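Local coordinates for hydrogenase expression/formation protein (hypb) (Archaeoglobus fulgidus, PDB 2WSM) that binds and probably hydrolyses GTP, dimerizes in a GTP-dependent way and probably handles nickel and zinc in hydrogenase maturation, at residues A[14-25]-A[126-134]; A[79-87]-A[102-110]. One frame throughout, in Å; residues are numbered along the deposited sequence.

Interaction 1 of 2, residues A[14-25]-A[126-134]; sequences NKRLAEKNREAL and FDLGENYRV
The guanidinium of R22 lies with one face over the backbone of G129, whose CA sits 3.3 Å above the plane, while the carboxylate of D127 meets its edge. R22 grips D127 end-on in a two-nitrogen salt bridge: NH2 reaches the syn lone pair of D127 OD2 at 2.9 Å, and NH1 meets OD1 on the syn side, with the two planes turned 32° apart. NH2 also donates to E130 O at 3.1 Å. The bend of the R22 chain at chi3 (-77°) turns the guanidinium onto the loop. D127 OD2 takes a second bond, from G129 N above the carboxylate plane, closing an Asx turn, and R133 NH1 pairs with E130 OE1 to extend the charge network.

Nearer the start of helix 12-28, the N14 amide presents CG to the edge of the F126 ring, their planes nearly perpendicular. Its ND2 donates to D127 O at 3.0 Å and to a water shared with D127 N, while OD1 accepts from A96 N. N21 ND2 makes a straighter bond to L128 O, in its own amide plane (3.1 Å), and a further one to A96 O. G129 runs close to the helix, its CA 3.4 Å from A18 O; a side chain there would collide with A18 O and N21 CB. One helical turn on from N21, L25 CD1 packs on G129 O. An Asx turn tied by an arginine-centred salt-bridge network thus joins the N-terminal helix to the loop entering strand 132-138 of the P-loop NTPase fold.

Interaction 2 of 2, residues A[79-87]-A[102-110]; sequences FGIKAEAIS and RLKKFSDCD
E84 and R102 meet in a salt bridge whose carboxylate and guanidinium planes are nearly coplanar. R102 NH2 donates to E84 OE1 at 3.2 Å, in the guanidinium plane and on the syn lone pair, though the N-H...O angle of 137° leaves the bond bent. The same OE1 lies 3.4 Å from K105 CE as the K105 and E84 chains run antiparallel past one another; K105 NZ stays 4.3 Å from OE1, too far for a salt bridge, and probably adds to the positive surroundings of the carboxylate. E84 reaches this position by setting CG between its backbone N and carbonyl carbon (chi1 65°) and then running straight out.

The second charged pair closes the other end. K82, extended to CE and turned only at chi4, and D108 reach toward each other, and K82 NZ donates to D108 OD1 at 3.0 Å, on the syn side but 31° out of the carboxylate plane. K59 NZ lies close to K82 NZ and forms a long, weak ion pair with the same OD1, so D108 probably offsets two positive charges.

Between the pairs stands the F106 ring, with K82 O and E84 CG at its edge, CE2 lying 3.5 Å from K82 O. K105 CG covers one face near the rim, and M63 of strand 60-64 also packs on F106. The backbone of strand 82-85 spends its bonds on strand 60-64: K82 and E84 pair with A62, and E84 also with L64. A leucine in place of E84 would probably leave R102 NH2 without its carboxylate mate and take the nearby negative charge away from K105. With ion pairs flanking one aromatic ring, the contact holds an edge strand of the sheet to the 102-110 segment through charges that solvent is likely to weaken.

How the interactions relate
Both contacts reach the same parallel sheet, but at different places. Interaction 1 sets the N-terminal helix against the loop leading into the inner strand 132-138; most of its touching residues are buried, and backbone carbonyls accept much of its bonding. Interaction 2 lies at one edge strand, 82-85, with more exposed residues and with separate ion pairs in place of a joined network. Only interaction 1 comes near the second subunit, where F126 packs on C92 of that chain. The two centres are about 16 Å apart, and the contacts touch where N21 CB meets L103 CD1 at 3.5 Å. Along the chain, interaction 2 is nested within the loop closed by interaction 1.

Interaction 1 of 2, residues A[14-25]-A[126-134]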
loop_
_atom_site.group_PDB
_atom_site.type_symbol
_atom_site.label_atom_id
_atom_site.label_comp_id
_atom_site.label_asym_id
_atom_site.label_seq_id
_atom_site.Cartn_x
_atom_site.Cartn_y
_atom_site.Cartn_z
ATOM N N ASN A 14 8.405 9.211 -10.073
ATOM C CA ASN A 14 7.458 9.827 -9.150
ATOM C C ASN A 14 8.107 10.945 -8.347
ATOM O O ASN A 14 7.551 12.038 -8.237
ATOM C CB ASN A 14 6.848 8.798 -8.195
ATOM C CG ASN A 14 5.609 9.329 -7.483
ATOM O OD1 ASN A 14 4.533 9.428 -8.075
ATOM N ND2 ASN A 14 5.757 9.673 -6.211
ATOM N N LYS A 15 9.283 10.666 -7.788
ATOM C CA LYS A 15 10.020 11.644 -6.992
ATOM C C LYS A 15 10.292 12.916 -7.789
ATOM O O LYS A 15 10.182 14.036 -7.271
ATOM C CB LYS A 15 11.335 11.042 -6.499
ATOM C CG LYS A 15 11.140 9.813 -5.634
ATOM C CD LYS A 15 12.456 9.283 -5.094
ATOM C CE LYS A 15 12.221 8.105 -4.154
ATOM N NZ LYS A 15 13.492 7.561 -3.597
ATOM N N ARG A 16 10.644 12.722 -9.053
ATOM C CA ARG A 16 10.929 13.810 -9.971
ATOM C C ARG A 16 9.689 14.685 -10.177
ATOM O O ARG A 16 9.730 15.898 -9.974
ATOM C CB ARG A 16 11.401 13.213 -11.296
ATOM C CG ARG A 16 11.933 14.193 -12.312
ATOM C CD ARG A 16 12.246 13.457 -13.613
ATOM N NE ARG A 16 12.636 14.371 -14.682
ATOM C CZ ARG A 16 11.780 15.061 -15.429
ATOM N NH1 ARG A 16 10.473 14.945 -15.228
ATOM N NH2 ARG A 16 12.232 15.867 -16.382
ATOM N N LEU A 17 8.581 14.068 -10.575
ATOM C CA LEU A 17 7.336 14.807 -10.755
ATOM C C LEU A 17 6.827 15.377 -9.428
ATOM O O LEU A 17 6.243 16.461 -9.389
ATOM C CB LEU A 17 6.276 13.926 -11.422
ATOM C CG LEU A 17 6.653 13.424 -12.822
ATOM C CD1 LEU A 17 5.573 12.525 -13.428
ATOM C CD2 LEU A 17 6.953 14.599 -13.753
ATOM N N ALA A 18 7.067 14.657 -8.339
ATOM C CA ALA A 18 6.651 15.125 -7.017
ATOM C C ALA A 18 7.286 16.467 -6.660
ATOM O O ALA A 18 6.640 17.334 -6.067
ATOM C CB ALA A 18 6.968 14.090 -5.960
ATOM N N GLU A 19 8.555 16.628 -7.022
ATOM C CA GLU A 19 9.280 17.867 -6.778
ATOM C C GLU A 19 8.697 18.989 -7.624
ATOM O O GLU A 19 8.581 20.127 -7.165
ATOM C CB GLU A 19 10.768 17.691 -7.103
ATOM C CG GLU A 19 11.569 18.997 -7.105
ATOM C CD GLU A 19 12.942 18.862 -7.772
ATOM O OE1 GLU A 19 13.188 17.847 -8.468
ATOM O OE2 GLU A 19 13.775 19.782 -7.606
ATOM N N LYS A 20 8.325 18.665 -8.859
ATOM C CA LYS A 20 7.725 19.660 -9.747
ATOM C C LYS A 20 6.353 20.106 -9.244
ATOM O O LYS A 20 6.019 21.296 -9.289
ATOM C CB LYS A 20 7.618 19.127 -11.177
ATOM C CG LYS A 20 8.956 18.928 -11.867
ATOM C CD LYS A 20 8.824 17.953 -13.023
ATOM C CE LYS A 20 8.280 18.632 -14.271
ATOM N NZ LYS A 20 9.378 19.206 -15.104
ATOM N N ASN A 21 5.563 19.149 -8.762
ATOM C CA ASN A 21 4.255 19.467 -8.210
ATOM C C ASN A 21 4.409 20.379 -7.002
ATOM O O ASN A 21 3.654 21.342 -6.836
ATOM C CB ASN A 21 3.477 18.197 -7.849
ATOM C CG ASN A 21 3.101 17.372 -9.075
ATOM O OD1 ASN A 21 3.223 17.834 -10.212
ATOM N ND2 ASN A 21 2.653 16.140 -8.846
ATOM N N ARG A 22 5.410 20.083 -6.179
ATOM C CA ARG A 22 5.679 20.859 -4.969
ATOM C C ARG A 22 6.117 22.288 -5.308
ATOM O O ARG A 22 5.619 23.255 -4.730
ATOM C CB ARG A 22 6.726 20.144 -4.106
ATOM C CG ARG A 22 6.991 20.796 -2.761
ATOM C CD ARG A 22 7.720 19.845 -1.801
ATOM N NE ARG A 22 6.817 18.849 -1.222
ATOM C CZ ARG A 22 6.779 17.564 -1.574
ATOM N NH1 ARG A 22 7.602 17.100 -2.501
ATOM N NH2 ARG A 22 5.918 16.741 -0.990
ATOM N N GLU A 23 7.026 22.429 -6.266
ATOM C CA GLU A 23 7.457 23.762 -6.683
ATOM C C GLU A 23 6.305 24.564 -7.276
ATOM O O GLU A 23 6.140 25.743 -6.963
ATOM C CB GLU A 23 8.627 23.680 -7.666
ATOM C CG GLU A 23 9.114 25.033 -8.191
ATOM C CD GLU A 23 9.251 26.103 -7.108
ATOM O OE1 GLU A 23 9.409 25.759 -5.919
ATOM O OE2 GLU A 23 9.199 27.304 -7.454
ATOM N N ALA A 24 5.505 23.921 -8.126
ATOM C CA ALA A 24 4.373 24.588 -8.750
ATOM C C ALA A 24 3.393 25.051 -7.684
ATOM O O ALA A 24 2.904 26.176 -7.725
ATOM C CB ALA A 24 3.684 23.661 -9.750
ATOM N N LEU A 25 3.122 24.180 -6.716
ATOM C CA LEU A 25 2.273 24.541 -5.587
ATOM C C LEU A 25 2.857 25.710 -4.795
ATOM O O LEU A 25 2.121 26.538 -4.256
ATOM C CB LEU A 25 2.068 23.335 -4.670
ATOM C CG LEU A 25 1.131 22.239 -5.177
ATOM C CD1 LEU A 25 1.378 20.942 -4.428
ATOM C CD2 LEU A 25 -0.327 22.680 -5.042
ATOM N N PHE A 126 4.051 6.898 -2.151
ATOM C CA PHE A 126 3.885 7.862 -3.228
ATOM C C PHE A 126 3.708 9.318 -2.787
ATOM O O PHE A 126 2.636 9.741 -2.359
ATOM C CB PHE A 126 2.792 7.399 -4.186
ATOM C CG PHE A 126 3.086 6.063 -4.799
ATOM C CD1 PHE A 126 3.882 5.967 -5.929
ATOM C CD2 PHE A 126 2.615 4.896 -4.213
ATOM C CE1 PHE A 126 4.175 4.731 -6.487
ATOM C CE2 PHE A 126 2.904 3.661 -4.761
ATOM C CZ PHE A 126 3.686 3.575 -5.902
ATOM N N ASP A 127 4.794 10.069 -2.894
ATOM C CA ASP A 127 4.770 11.506 -2.679
ATOM C C ASP A 127 4.017 12.167 -3.839
ATOM O O ASP A 127 4.377 11.995 -4.993
ATOM C CB ASP A 127 6.211 12.026 -2.611
ATOM C CG ASP A 127 6.300 13.476 -2.182
ATOM O OD1 ASP A 127 7.415 14.025 -2.235
ATOM O OD2 ASP A 127 5.271 14.067 -1.790
ATOM N N LEU A 128 2.962 12.911 -3.533
ATOM C CA LEU A 128 2.223 13.608 -4.577
ATOM C C LEU A 128 2.791 15.007 -4.805
ATOM O O LEU A 128 2.518 15.639 -5.826
ATOM C CB LEU A 128 0.736 13.698 -4.210
ATOM C CG LEU A 128 0.028 12.368 -3.928
ATOM C CD1 LEU A 128 -1.459 12.584 -3.705
ATOM C CD2 LEU A 128 0.267 11.379 -5.066
ATOM N N GLY A 129 3.583 15.479 -3.845
ATOM C CA GLY A 129 4.104 16.831 -3.866
ATOM C C GLY A 129 3.329 17.687 -2.891
ATOM O O GLY A 129 3.437 18.915 -2.893
ATOM N N GLU A 130 2.548 17.022 -2.046
ATOM C CA GLU A 130 1.655 17.688 -1.103
ATOM C C GLU A 130 2.358 18.347 0.092
ATOM O O GLU A 130 3.472 17.984 0.456
ATOM C CB GLU A 130 0.603 16.694 -0.599
ATOM C CG GLU A 130 1.133 15.644 0.349
ATOM C CD GLU A 130 1.675 14.407 -0.355
ATOM O OE1 GLU A 130 1.669 13.328 0.264
ATOM O OE2 GLU A 130 2.113 14.500 -1.515
ATOM N N ASN A 131 1.681 19.320 0.688
ATOM C CA ASN A 131 2.126 19.975 1.916
ATOM C C ASN A 131 1.860 19.145 3.186
ATOM O O ASN A 131 2.687 19.105 4.096
ATOM C CB ASN A 131 1.447 21.347 2.066
ATOM C CG ASN A 131 1.682 22.258 0.874
ATOM O OD1 ASN A 131 1.300 21.944 -0.259
ATOM N ND2 ASN A 131 2.302 23.407 1.125
ATOM N N TYR A 132 0.697 18.504 3.252
ATOM C CA TYR A 132 0.310 17.730 4.429
ATOM C C TYR A 132 -0.410 16.432 4.086
ATOM O O TYR A 132 -1.096 16.330 3.076
ATOM C CB TYR A 132 -0.570 18.569 5.365
ATOM C CG TYR A 132 0.118 19.824 5.823
ATOM C CD1 TYR A 132 0.022 20.998 5.082
ATOM C CD2 TYR A 132 0.886 19.834 6.980
ATOM C CE1 TYR A 132 0.666 22.149 5.485
ATOM C CE2 TYR A 132 1.538 20.981 7.396
ATOM C CZ TYR A 132 1.424 22.136 6.640
ATOM O OH TYR A 132 2.060 23.284 7.042
ATOM N N ARG A 133 -0.252 15.447 4.956
ATOM C CA ARG A 133 -0.902 14.162 4.794
ATOM C C ARG A 133 -1.918 13.966 5.912
ATOM O O ARG A 133 -1.604 14.117 7.092
ATOM C CB ARG A 133 0.137 13.042 4.840
ATOM C CG ARG A 133 0.916 12.841 3.543
ATOM C CD ARG A 133 2.428 12.826 3.784
ATOM N NE ARG A 133 2.959 14.185 3.662
ATOM C CZ ARG A 133 3.703 14.617 2.646
ATOM N NH1 ARG A 133 4.046 13.792 1.662
ATOM N NH2 ARG A 133 4.122 15.874 2.624
ATOM N N VAL A 134 -3.143 13.639 5.532
ATOM C CA VAL A 134 -4.149 13.270 6.506
ATOM C C VAL A 134 -4.557 11.821 6.258
ATOM O O VAL A 134 -4.708 11.385 5.109
ATOM C CB VAL A 134 -5.368 14.218 6.458
ATOM C CG1 VAL A 134 -6.438 13.774 7.447
ATOM C CG2 VAL A 134 -4.930 15.648 6.767
HETATM O O HOH W 1 7.320 9.193 -3.856
HETATM O O HOH W 2 5.361 20.235 0.346
#

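Interaction 2 of 2, residues A[79-87]-A[102-110]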
loop_
_atom_site.group_PDB
_atom_site.type_symbol
_atom_site.label_atom_id
_atom_site.label_comp_id
_atom_site.label_asym_id
_atom_site.label_seq_id
_atom_site.Cartn_x
_atom_site.Cartn_y
_atom_site.Cartn_z
ATOM N N PHE A 79 -21.069 24.605 -5.141
ATOM C CA PHE A 79 -20.535 25.815 -4.523
ATOM C C PHE A 79 -19.575 26.548 -5.455
ATOM O O PHE A 79 -18.766 27.368 -5.017
ATOM C CB PHE A 79 -19.859 25.495 -3.183
ATOM C CG PHE A 79 -20.817 25.048 -2.115
ATOM C CD1 PHE A 79 -21.483 25.980 -1.333
ATOM C CD2 PHE A 79 -21.063 23.700 -1.902
ATOM C CE1 PHE A 79 -22.375 25.577 -0.352
ATOM C CE2 PHE A 79 -21.952 23.289 -0.923
ATOM C CZ PHE A 79 -22.611 24.228 -0.147
ATOM N N GLY A 80 -19.675 26.252 -6.746
ATOM C CA GLY A 80 -18.852 26.912 -7.740
ATOM C C GLY A 80 -17.404 26.500 -7.600
ATOM O O GLY A 80 -16.532 26.980 -8.324
ATOM N N ILE A 81 -17.154 25.602 -6.657
ATOM C CA ILE A 81 -15.822 25.053 -6.437
ATOM C C ILE A 81 -15.335 24.282 -7.658
ATOM O O ILE A 81 -16.088 23.525 -8.270
ATOM C CB ILE A 81 -15.811 24.128 -5.194
ATOM C CG1 ILE A 81 -15.459 24.927 -3.942
ATOM C CG2 ILE A 81 -14.836 22.972 -5.368
ATOM C CD1 ILE A 81 -16.443 26.014 -3.623
ATOM N N LYS A 82 -14.074 24.487 -8.022
ATOM C CA LYS A 82 -13.455 23.667 -9.050
ATOM C C LYS A 82 -13.260 22.256 -8.500
ATOM O O LYS A 82 -12.715 22.075 -7.410
ATOM C CB LYS A 82 -12.113 24.259 -9.468
ATOM C CG LYS A 82 -12.190 25.690 -9.984
ATOM C CD LYS A 82 -10.806 26.225 -10.342
ATOM C CE LYS A 82 -10.893 27.585 -11.024
ATOM N NZ LYS A 82 -11.528 28.610 -10.146
ATOM N N ALA A 83 -13.710 21.258 -9.251
ATOM C CA ALA A 83 -13.610 19.873 -8.814
ATOM C C ALA A 83 -13.477 18.941 -10.005
ATOM O O ALA A 83 -13.906 19.268 -11.113
ATOM C CB ALA A 83 -14.815 19.492 -7.988
ATOM N N GLU A 84 -12.888 17.774 -9.780
ATOM C CA GLU A 84 -12.774 16.796 -10.852
ATOM C C GLU A 84 -12.349 15.420 -10.363
ATOM O O GLU A 84 -11.575 15.292 -9.409
ATOM C CB GLU A 84 -11.804 17.288 -11.924
ATOM C CG GLU A 84 -10.381 17.426 -11.448
ATOM C CD GLU A 84 -9.458 17.855 -12.559
ATOM O OE1 GLU A 84 -9.942 18.527 -13.499
ATOM O OE2 GLU A 84 -8.254 17.515 -12.496
ATOM N N ALA A 85 -12.888 14.397 -11.020
ATOM C CA ALA A 85 -12.475 13.032 -10.787
ATOM C C ALA A 85 -11.066 12.866 -11.323
ATOM O O ALA A 85 -10.738 13.368 -12.393
ATOM C CB ALA A 85 -13.424 12.056 -11.482
ATOM N N ILE A 86 -10.223 12.185 -10.558
ATOM C CA ILE A 86 -8.918 11.783 -11.046
ATOM C C ILE A 86 -9.075 10.392 -11.624
ATOM O O ILE A 86 -9.649 9.515 -10.977
ATOM C CB ILE A 86 -7.882 11.738 -9.912
ATOM C CG1 ILE A 86 -7.745 13.116 -9.265
ATOM C CG2 ILE A 86 -6.527 11.247 -10.433
ATOM C CD1 ILE A 86 -7.361 13.057 -7.809
ATOM N N SER A 87 -8.592 10.190 -12.844
ATOM C CA SER A 87 -8.584 8.850 -13.427
ATOM C C SER A 87 -7.367 8.102 -12.908
ATOM O O SER A 87 -6.234 8.497 -13.177
ATOM C CB SER A 87 -8.546 8.914 -14.951
ATOM O OG SER A 87 -9.298 10.020 -15.413
ATOM N N ARG A 102 -2.728 18.426 -13.839
ATOM C CA ARG A 102 -4.018 18.897 -13.339
ATOM C C ARG A 102 -3.872 20.119 -12.442
ATOM O O ARG A 102 -4.790 20.924 -12.313
ATOM C CB ARG A 102 -4.738 17.775 -12.591
ATOM C CG ARG A 102 -5.042 16.540 -13.449
ATOM C CD ARG A 102 -6.208 16.794 -14.396
ATOM N NE ARG A 102 -5.790 17.502 -15.599
ATOM C CZ ARG A 102 -6.563 18.333 -16.289
ATOM N NH1 ARG A 102 -6.081 18.925 -17.373
ATOM N NH2 ARG A 102 -7.807 18.588 -15.892
ATOM N N LEU A 103 -2.704 20.249 -11.825
ATOM C CA LEU A 103 -2.453 21.303 -10.853
ATOM C C LEU A 103 -2.695 22.718 -11.379
ATOM O O LEU A 103 -3.144 23.589 -10.634
ATOM C CB LEU A 103 -1.030 21.178 -10.303
ATOM C CG LEU A 103 -0.844 19.992 -9.355
ATOM C CD1 LEU A 103 0.582 19.909 -8.842
ATOM C CD2 LEU A 103 -1.822 20.116 -8.199
ATOM N N LYS A 104 -2.404 22.950 -12.656
ATOM C CA LYS A 104 -2.540 24.294 -13.225
ATOM C C LYS A 104 -3.974 24.826 -13.120
ATOM O O LYS A 104 -4.195 25.985 -12.768
ATOM C CB LYS A 104 -2.045 24.325 -14.674
ATOM C CG LYS A 104 -0.712 23.603 -14.868
ATOM C CD LYS A 104 -0.012 24.003 -16.163
ATOM C CE LYS A 104 0.646 25.375 -16.040
ATOM N NZ LYS A 104 1.507 25.705 -17.212
ATOM N N LYS A 105 -4.944 23.964 -13.411
ATOM C CA LYS A 105 -6.349 24.325 -13.304
ATOM C C LYS A 105 -6.691 24.759 -11.884
ATOM O O LYS A 105 -7.645 25.498 -11.667
ATOM C CB LYS A 105 -7.229 23.155 -13.743
ATOM C CG LYS A 105 -8.658 23.167 -13.194
ATOM C CD LYS A 105 -9.458 21.979 -13.738
ATOM C CE LYS A 105 -10.759 21.762 -12.979
ATOM N NZ LYS A 105 -11.937 22.352 -13.669
ATOM N N PHE A 106 -5.893 24.317 -10.918
ATOM C CA PHE A 106 -6.141 24.648 -9.519
ATOM C C PHE A 106 -5.164 25.691 -8.946
ATOM O O PHE A 106 -5.141 25.932 -7.740
ATOM C CB PHE A 106 -6.129 23.380 -8.666
ATOM C CG PHE A 106 -7.237 22.416 -8.991
ATOM C CD1 PHE A 106 -7.040 21.397 -9.907
ATOM C CD2 PHE A 106 -8.472 22.523 -8.370
ATOM C CE1 PHE A 106 -8.058 20.508 -10.206
ATOM C CE2 PHE A 106 -9.493 21.637 -8.661
ATOM C CZ PHE A 106 -9.286 20.627 -9.581
ATOM N N SER A 107 -4.375 26.315 -9.813
ATOM C CA SER A 107 -3.375 27.287 -9.375
ATOM C C SER A 107 -3.990 28.481 -8.629
ATOM O O SER A 107 -3.308 29.165 -7.858
ATOM C CB SER A 107 -2.539 27.775 -10.564
ATOM O OG SER A 107 -3.294 28.642 -11.402
ATOM N N ASP A 108 -5.280 28.717 -8.843
ATOM C CA ASP A 108 -5.965 29.833 -8.188
ATOM C C ASP A 108 -6.610 29.492 -6.839
ATOM O O ASP A 108 -7.232 30.351 -6.212
ATOM C CB ASP A 108 -7.014 30.437 -9.128
ATOM C CG ASP A 108 -8.085 29.438 -9.520
ATOM O OD1 ASP A 108 -8.985 29.179 -8.694
ATOM O OD2 ASP A 108 -8.026 28.912 -10.653
ATOM N N CYS A 109 -6.463 28.253 -6.383
ATOM C CA CYS A 109 -7.023 27.878 -5.085
ATOM C C CYS A 109 -6.013 28.099 -3.960
ATOM O O CYS A 109 -4.816 27.890 -4.137
ATOM C CB CYS A 109 -7.501 26.420 -5.090
ATOM S SG CYS A 109 -8.665 25.975 -6.423
ATOM N N ASP A 110 -6.500 28.532 -2.804
ATOM C CA ASP A 110 -5.660 28.637 -1.619
ATOM C C ASP A 110 -5.390 27.244 -1.078
ATOM O O ASP A 110 -4.297 26.939 -0.610
ATOM C CB ASP A 110 -6.357 29.468 -0.537
ATOM C CG ASP A 110 -6.815 30.816 -1.048
ATOM O OD1 ASP A 110 -6.119 31.390 -1.912
ATOM O OD2 ASP A 110 -7.874 31.294 -0.587
#